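Local coordinates for protein Pro-Pro endopeptidase (PDB 6FPC) that cuts peptide bonds between two prolines as a secreted zinc-dependent endopeptidase and may thereby regulate bacterial adhesion, at residues L108-H111 and E112-A116; E31-T35 and S36-A40; G16-H20 and S21-A25. All coordinates share one frame; numbering follows the deposited sequence.

Contact 1 of 3, residues L108-H111 and E112-A116; sequences LEIH and ETLHA. With CD (cadmium ion), chain F.
H111 and H115, one helical turn apart, hold the same cadmium ion through their NE2 atoms. H111 NE2 lies 2.2 Å from the cadmium and H115 NE2 is as close, with the two rings turned nearly square to each other, planes 86° apart. A chi1 of 178° carries CG of H111 away from the backbone N and swings the imidazole along the helix toward H115. On its far side H111 ND1 gives a hydrogen bond to E159, a second-shell carboxylate that fixes the rotation of the ring.

E112, between the two histidines, has its CG 4.0 Å from CD1 of L108, and the bend at chi2 (-63°) then brings the carboxylate round to the edge of the H111 ring. There E112 OE1 is 3.6 Å from H111 CD2. The same OE1 accepts a hydrogen bond from the cadmium-bound water at 3.0 Å. E112 N closes the turn on L108 O.

Behind this face, T113 OG1 donates to E109 O at 2.7 Å, while T113 N reaches the same oxygen from the opposite face of the carbonyl plane. CG2 of I110 lies beside CD2 of L114.

This is the HExxH helix, whose metal site Y148 and E155 complete; zinc is also modelled here. A carboxylate bonded to metal-bound water agrees with the predicted role of E112 as proton acceptor.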
loop_
_atom_site.group_PDB
_atom_site.type_symbol
_atom_site.label_atom_id
_atom_site.label_comp_id
_atom_site.label_asym_id
_atom_site.label_seq_id
_atom_site.Cartn_x
_atom_site.Cartn_y
_atom_site.Cartn_z
ATOM N N LEU A 108 1.189 -5.354 -3.144
ATOM C CA LEU A 108 1.590 -3.993 -3.459
ATOM C C LEU A 108 0.429 -2.990 -3.514
ATOM O O LEU A 108 0.499 -1.962 -2.830
ATOM C CB LEU A 108 2.428 -3.949 -4.741
ATOM C CG LEU A 108 3.082 -2.608 -5.084
ATOM C CD1 LEU A 108 4.048 -2.145 -3.968
ATOM C CD2 LEU A 108 3.837 -2.729 -6.390
ATOM N N GLU A 109 -0.623 -3.278 -4.285
ATOM C CA GLU A 109 -1.739 -2.331 -4.440
ATOM C C GLU A 109 -2.486 -2.069 -3.142
ATOM O O GLU A 109 -2.815 -0.908 -2.885
ATOM C CB GLU A 109 -2.712 -2.707 -5.585
ATOM C CG GLU A 109 -3.402 -4.062 -5.457
ATOM C CD GLU A 109 -2.637 -5.253 -6.017
ATOM O OE1 GLU A 109 -1.406 -5.127 -6.223
ATOM O OE2 GLU A 109 -3.259 -6.328 -6.205
ATOM N N ILE A 110 -2.686 -3.098 -2.289
ATOM C CA ILE A 110 -3.372 -2.848 -1.010
ATOM C C ILE A 110 -2.484 -1.999 -0.105
ATOM O O ILE A 110 -2.962 -0.994 0.445
ATOM C CB ILE A 110 -3.871 -4.140 -0.316
ATOM C CG1 ILE A 110 -5.046 -4.741 -1.114
ATOM C CG2 ILE A 110 -4.290 -3.863 1.140
ATOM C CD1 ILE A 110 -5.317 -6.254 -0.770
ATOM N N HIS A 111 -1.190 -2.389 0.012
ATOM C CA HIS A 111 -0.190 -1.693 0.838
ATOM C C HIS A 111 -0.129 -0.190 0.492
ATOM O O HIS A 111 -0.283 0.664 1.371
ATOM C CB HIS A 111 1.204 -2.345 0.669
ATOM C CG HIS A 111 2.282 -1.654 1.454
ATOM N ND1 HIS A 111 2.664 -2.102 2.699
ATOM C CD2 HIS A 111 3.008 -0.556 1.144
ATOM C CE1 HIS A 111 3.633 -1.293 3.097
ATOM N NE2 HIS A 111 3.879 -0.350 2.193
ATOM N N GLU A 112 0.073 0.127 -0.792
ATOM C CA GLU A 112 0.184 1.522 -1.233
ATOM C C GLU A 112 -1.131 2.289 -1.077
ATOM O O GLU A 112 -1.092 3.447 -0.673
ATOM C CB GLU A 112 0.765 1.625 -2.655
ATOM C CG GLU A 112 2.226 1.151 -2.731
ATOM C CD GLU A 112 3.230 1.967 -1.922
ATOM O OE1 GLU A 112 4.295 1.410 -1.575
ATOM O OE2 GLU A 112 2.955 3.157 -1.627
ATOM N N THR A 113 -2.279 1.642 -1.310
ATOM C CA THR A 113 -3.566 2.316 -1.128
ATOM C C THR A 113 -3.771 2.665 0.347
ATOM O O THR A 113 -4.261 3.743 0.648
ATOM C CB THR A 113 -4.732 1.495 -1.720
ATOM O OG1 THR A 113 -4.464 1.260 -3.099
ATOM C CG2 THR A 113 -6.093 2.220 -1.605
ATOM N N LEU A 114 -3.360 1.781 1.264
ATOM C CA LEU A 114 -3.556 1.989 2.704
ATOM C C LEU A 114 -2.747 3.171 3.235
ATOM O O LEU A 114 -3.186 3.806 4.192
ATOM C CB LEU A 114 -3.327 0.677 3.499
ATOM C CG LEU A 114 -4.604 -0.148 3.844
ATOM C CD1 LEU A 114 -5.454 0.546 4.890
ATOM C CD2 LEU A 114 -5.479 -0.424 2.641
ATOM N N HIS A 115 -1.616 3.540 2.561
ATOM C CA HIS A 115 -0.890 4.756 2.919
ATOM C C HIS A 115 -1.796 5.979 2.655
ATOM O O HIS A 115 -1.891 6.856 3.517
ATOM C CB HIS A 115 0.437 4.907 2.147
ATOM C CG HIS A 115 1.580 4.094 2.697
ATOM N ND1 HIS A 115 1.990 4.215 4.017
ATOM C CD2 HIS A 115 2.415 3.245 2.053
ATOM C CE1 HIS A 115 3.035 3.410 4.146
ATOM N NE2 HIS A 115 3.332 2.803 2.993
ATOM N N ALA A 116 -2.462 6.031 1.474
ATOM C CA ALA A 116 -3.369 7.145 1.131
ATOM C C ALA A 116 -4.552 7.199 2.100
ATOM O O ALA A 116 -4.942 8.285 2.510
ATOM C CB ALA A 116 -3.851 7.016 -0.309
HETATM CD CD CD F . 5.042 1.507 2.449
HETATM O O HOH W 1 5.859 2.348 0.767
#

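Contact 2 of 3, residues E31-T35 and S36-A40; sequences EKIPT and SILDA
Apolar contacts between I33 and the pair I37 and L38 fill the inner side of this turn. The CG2 methyl of I33 does most of the touching: it meets CG2 of I37 at 3.7 Å and CD2 of L38 at 3.9 Å, and each of those side chains crosses that of I33 at about a right angle. With chi1 of I33 at -59°, CG1 sits beside the backbone N and CG2 opposite it, an orientation that directs the methyl to the helix while CG1 runs on toward T113 and L114 of helix 108-121. The other methyl of L38, CD1, lies 3.4 Å from I33 O, and L38 also packs on L7 and L10. P34 adds a looser apolar contact through CB to CG1 of I37.

Backbone bonds start the helix. P34 is the N-cap residue, and its carbonyl oxygen takes L38 N at 3.1 Å as well as a weak bond from I37 N. T35 O follows, accepting from D39 N at 2.8 Å.

On the outer side, the carboxylate of D39 leans back toward T35, bringing OD2 to 3.3 Å from T35 O with no hydrogen bond between them; CG2 of T35 is a little farther off. E31 OE2 comes only to 4.4 Å from L38 CD1, while E31 OE1 is hydrogen-bonded to S5.

P34 has no side-chain acceptor to offer as N-cap, and the two acceptors of D39 and T35 facing each other probably cost something. The gain is apolar: I33 and I37 carry the contact to helix 108-121, at T113, L114 and V117, and L38 carries it to helix 7-10.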
loop_
_atom_site.group_PDB
_atom_site.type_symbol
_atom_site.label_atom_id
_atom_site.label_comp_id
_atom_site.label_asym_id
_atom_site.label_seq_id
_atom_site.Cartn_x
_atom_site.Cartn_y
_atom_site.Cartn_z
ATOM N N GLU A 31 -10.947 -4.698 -3.967
ATOM C CA GLU A 31 -12.298 -4.869 -3.410
ATOM C C GLU A 31 -12.258 -5.355 -1.953
ATOM O O GLU A 31 -13.243 -5.196 -1.244
ATOM C CB GLU A 31 -13.164 -5.788 -4.281
ATOM C CG GLU A 31 -13.762 -5.105 -5.501
ATOM C CD GLU A 31 -14.802 -4.000 -5.328
ATOM O OE1 GLU A 31 -15.354 -3.559 -6.360
ATOM O OE2 GLU A 31 -15.060 -3.564 -4.182
ATOM N N LYS A 32 -11.095 -5.864 -1.476
ATOM C CA LYS A 32 -10.931 -6.283 -0.071
ATOM C C LYS A 32 -10.959 -5.051 0.855
ATOM O O LYS A 32 -11.198 -5.186 2.054
ATOM C CB LYS A 32 -9.606 -7.080 0.132
ATOM C CG LYS A 32 -9.501 -8.404 -0.638
ATOM C CD LYS A 32 -10.403 -9.510 -0.074
ATOM C CE LYS A 32 -10.193 -10.833 -0.768
ATOM N N ILE A 33 -10.681 -3.852 0.303
ATOM C CA ILE A 33 -10.707 -2.606 1.072
ATOM C C ILE A 33 -12.198 -2.200 1.202
ATOM O O ILE A 33 -12.910 -2.229 0.185
ATOM C CB ILE A 33 -9.843 -1.503 0.400
ATOM C CG1 ILE A 33 -8.357 -1.954 0.258
ATOM C CG2 ILE A 33 -9.973 -0.162 1.159
ATOM C CD1 ILE A 33 -7.482 -1.074 -0.556
ATOM N N PRO A 34 -12.708 -1.883 2.427
ATOM C CA PRO A 34 -14.134 -1.514 2.562
ATOM C C PRO A 34 -14.570 -0.383 1.629
ATOM O O PRO A 34 -13.833 0.575 1.447
ATOM C CB PRO A 34 -14.258 -1.114 4.040
ATOM C CG PRO A 34 -13.178 -1.844 4.721
ATOM C CD PRO A 34 -12.028 -1.852 3.740
ATOM N N THR A 35 -15.749 -0.519 1.009
ATOM C CA THR A 35 -16.326 0.455 0.063
ATOM C C THR A 35 -16.361 1.902 0.618
ATOM O O THR A 35 -16.015 2.832 -0.129
ATOM C CB THR A 35 -17.704 -0.044 -0.408
ATOM O OG1 THR A 35 -17.506 -1.293 -1.071
ATOM C CG2 THR A 35 -18.412 0.932 -1.351
ATOM N N SER A 36 -16.758 2.088 1.901
ATOM C CA SER A 36 -16.802 3.398 2.570
ATOM C C SER A 36 -15.450 4.118 2.546
ATOM O O SER A 36 -15.399 5.327 2.323
ATOM C CB SER A 36 -17.298 3.264 4.005
ATOM O OG SER A 36 -16.633 2.205 4.671
ATOM N N ILE A 37 -14.363 3.359 2.723
ATOM C CA ILE A 37 -12.982 3.851 2.696
ATOM C C ILE A 37 -12.617 4.197 1.244
ATOM O O ILE A 37 -11.986 5.224 1.009
ATOM C CB ILE A 37 -12.032 2.775 3.299
ATOM C CG1 ILE A 37 -12.252 2.576 4.836
ATOM C CG2 ILE A 37 -10.570 3.031 2.943
ATOM C CD1 ILE A 37 -11.701 3.567 5.787
ATOM N N LEU A 38 -12.999 3.341 0.275
ATOM C CA LEU A 38 -12.722 3.609 -1.148
ATOM C C LEU A 38 -13.458 4.889 -1.614
ATOM O O LEU A 38 -12.861 5.724 -2.305
ATOM C CB LEU A 38 -13.081 2.396 -2.028
ATOM C CG LEU A 38 -12.241 1.120 -1.806
ATOM C CD1 LEU A 38 -12.906 -0.103 -2.455
ATOM C CD2 LEU A 38 -10.816 1.291 -2.323
ATOM N N ASP A 39 -14.714 5.065 -1.174
ATOM C CA ASP A 39 -15.550 6.244 -1.465
ATOM C C ASP A 39 -14.861 7.513 -0.961
ATOM O O ASP A 39 -14.707 8.493 -1.706
ATOM C CB ASP A 39 -16.938 6.097 -0.814
ATOM C CG ASP A 39 -17.876 5.095 -1.476
ATOM O OD1 ASP A 39 -18.970 4.846 -0.919
ATOM O OD2 ASP A 39 -17.519 4.559 -2.555
ATOM N N ALA A 40 -14.397 7.462 0.300
ATOM C CA ALA A 40 -13.691 8.551 0.956
ATOM C C ALA A 40 -12.407 8.886 0.196
ATOM O O ALA A 40 -12.134 10.063 -0.023
ATOM C CB ALA A 40 -13.388 8.175 2.397
#

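Contact 3 of 3, residues G16-H20 and S21-A25; sequences GEYNH and SEAAA. With CD (cadmium ion), chain G.
N19 has a chi1 of -173°, with CG extended away from the backbone N, and this turns the amide back over the start of the helix, where OD1 accepts from E22 N at 3.1 Å. The N-H points well at the oxygen, yet the donor sits above the carbonyl plane, 55° out of it. The amide also rests against E22, its CG 3.6 Å from E22 CB, and the amide and carboxylate planes stand nearly perpendicular. A water gives OD1 a second hydrogen bond and is itself 2.6 Å from S21 OG, bridging the cap to S21.

Y18 has its CG between the backbone N and the carbonyl carbon (chi1 65°), and CD1 and CE1 of the ring meet the methyl of A23 obliquely. Y18 CD1 is 3.7 Å from A23 CB. Within the loop, H20 CD2 lies 3.5 Å above one face of the Y18 ring, offset toward its rim; the tyrosine ring thus touches both A23 and H20.

The backbone takes over as N19 O accepts from A23 N at 3.0 Å and H20 O from A24 N. Facing outward, H20 binds a cadmium ion through ND1 at 2.4 Å, with two waters on the same metal. A second cadmium lies nearby, and E17 and H20 form a cadmium site, though E17 does not bind the ion held by ND1. All this is at a surface position remote from the catalytic metal.

The whole is a classic asparagine N-cap, opening helix 20-30 after the loop from strand 11-12.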
loop_
_atom_site.group_PDB
_atom_site.type_symbol
_atom_site.label_atom_id
_atom_site.label_comp_id
_atom_site.label_asym_id
_atom_site.label_seq_id
_atom_site.Cartn_x
_atom_site.Cartn_y
_atom_site.Cartn_z
ATOM N N GLY A 16 -3.242 3.404 -23.023
ATOM C CA GLY A 16 -2.513 2.587 -23.986
ATOM C C GLY A 16 -2.798 1.115 -23.753
ATOM O O GLY A 16 -3.823 0.766 -23.163
ATOM N N GLU A 17 -1.907 0.235 -24.219
ATOM C CA GLU A 17 -2.110 -1.207 -24.061
ATOM C C GLU A 17 -1.644 -1.713 -22.691
ATOM O O GLU A 17 -0.649 -1.214 -22.154
ATOM C CB GLU A 17 -1.449 -1.974 -25.209
ATOM C CG GLU A 17 -2.083 -3.327 -25.498
ATOM C CD GLU A 17 -3.567 -3.296 -25.799
ATOM O OE1 GLU A 17 -4.357 -3.660 -24.898
ATOM O OE2 GLU A 17 -3.944 -2.886 -26.922
ATOM N N TYR A 18 -2.396 -2.664 -22.100
ATOM C CA TYR A 18 -2.069 -3.219 -20.776
ATOM C C TYR A 18 -2.495 -4.675 -20.629
ATOM O O TYR A 18 -3.408 -5.124 -21.324
ATOM C CB TYR A 18 -2.645 -2.349 -19.629
ATOM C CG TYR A 18 -4.161 -2.307 -19.579
ATOM C CD1 TYR A 18 -4.875 -3.188 -18.774
ATOM C CD2 TYR A 18 -4.878 -1.369 -20.317
ATOM C CE1 TYR A 18 -6.269 -3.183 -18.755
ATOM C CE2 TYR A 18 -6.273 -1.337 -20.286
ATOM C CZ TYR A 18 -6.964 -2.248 -19.503
ATOM O OH TYR A 18 -8.338 -2.219 -19.451
ATOM N N ASN A 19 -1.846 -5.402 -19.698
ATOM C CA ASN A 19 -2.142 -6.813 -19.377
ATOM C C ASN A 19 -3.549 -6.860 -18.751
ATOM O O ASN A 19 -3.703 -6.603 -17.555
ATOM C CB ASN A 19 -1.087 -7.373 -18.394
ATOM C CG ASN A 19 -1.204 -8.864 -18.132
ATOM O OD1 ASN A 19 -2.292 -9.445 -18.093
ATOM N ND2 ASN A 19 -0.075 -9.518 -17.903
ATOM N N HIS A 20 -4.556 -7.210 -19.568
ATOM C CA HIS A 20 -5.965 -7.220 -19.159
ATOM C C HIS A 20 -6.257 -8.056 -17.928
ATOM O O HIS A 20 -6.839 -7.535 -16.972
ATOM C CB HIS A 20 -6.909 -7.631 -20.315
ATOM C CG HIS A 20 -7.025 -6.615 -21.412
ATOM N ND1 HIS A 20 -7.724 -6.885 -22.569
ATOM C CD2 HIS A 20 -6.533 -5.355 -21.488
ATOM C CE1 HIS A 20 -7.610 -5.805 -23.323
ATOM N NE2 HIS A 20 -6.899 -4.861 -22.716
ATOM N N SER A 21 -5.841 -9.332 -17.935
ATOM C CA SER A 21 -6.167 -10.236 -16.838
ATOM C C SER A 21 -5.461 -9.880 -15.539
ATOM O O SER A 21 -6.071 -10.025 -14.482
ATOM C CB SER A 21 -5.953 -11.692 -17.228
ATOM O OG SER A 21 -4.579 -11.976 -17.398
ATOM N N GLU A 22 -4.211 -9.392 -15.604
ATOM C CA GLU A 22 -3.486 -8.987 -14.394
ATOM C C GLU A 22 -4.076 -7.720 -13.780
ATOM O O GLU A 22 -4.197 -7.642 -12.558
ATOM C CB GLU A 22 -1.990 -8.825 -14.650
ATOM C CG GLU A 22 -1.157 -8.768 -13.370
ATOM C CD GLU A 22 -1.396 -9.858 -12.334
ATOM O OE1 GLU A 22 -1.648 -11.020 -12.727
ATOM O OE2 GLU A 22 -1.330 -9.546 -11.123
ATOM N N ALA A 23 -4.478 -6.757 -14.627
ATOM C CA ALA A 23 -5.101 -5.497 -14.175
ATOM C C ALA A 23 -6.451 -5.801 -13.523
ATOM O O ALA A 23 -6.728 -5.260 -12.462
ATOM C CB ALA A 23 -5.262 -4.528 -15.328
ATOM N N ALA A 24 -7.221 -6.745 -14.079
ATOM C CA ALA A 24 -8.500 -7.183 -13.503
ATOM C C ALA A 24 -8.285 -7.865 -12.142
ATOM O O ALA A 24 -9.019 -7.574 -11.200
ATOM C CB ALA A 24 -9.222 -8.127 -14.456
ATOM N N ALA A 25 -7.243 -8.713 -12.020
ATOM C CA ALA A 25 -6.910 -9.413 -10.774
ATOM C C ALA A 25 -6.534 -8.413 -9.657
ATOM O O ALA A 25 -6.967 -8.577 -8.513
ATOM C CB ALA A 25 -5.763 -10.391 -11.014
HETATM CD CD CD G . -9.194 -8.771 -22.834
HETATM O O HOH W 2 -1.975 -12.162 -17.006
HETATM O O HOH W 3 -8.444 -8.474 -25.369
HETATM O O HOH W 4 -10.392 -9.185 -20.800
#

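Contact 1 is buried near the centre of the chain, contact 2 is partly buried and contact 3 lies at the surface. Contacts 2 and 3 each open a helix, the consecutive 35-43 and 20-30, whereas contact 1 runs along helix 108-121. The two starts differ: contact 3 uses a side-chain cap, contact 2 a proline with aliphatic packing beneath it. Contacts 1 and 2 meet directly, CD1 of I33 lying 3.7 Å from CG2 of T113, on the side of the helix away from the metal. Contacts 1 and 3 both bind cadmium, through two histidines of the catalytic site and through one on the surface.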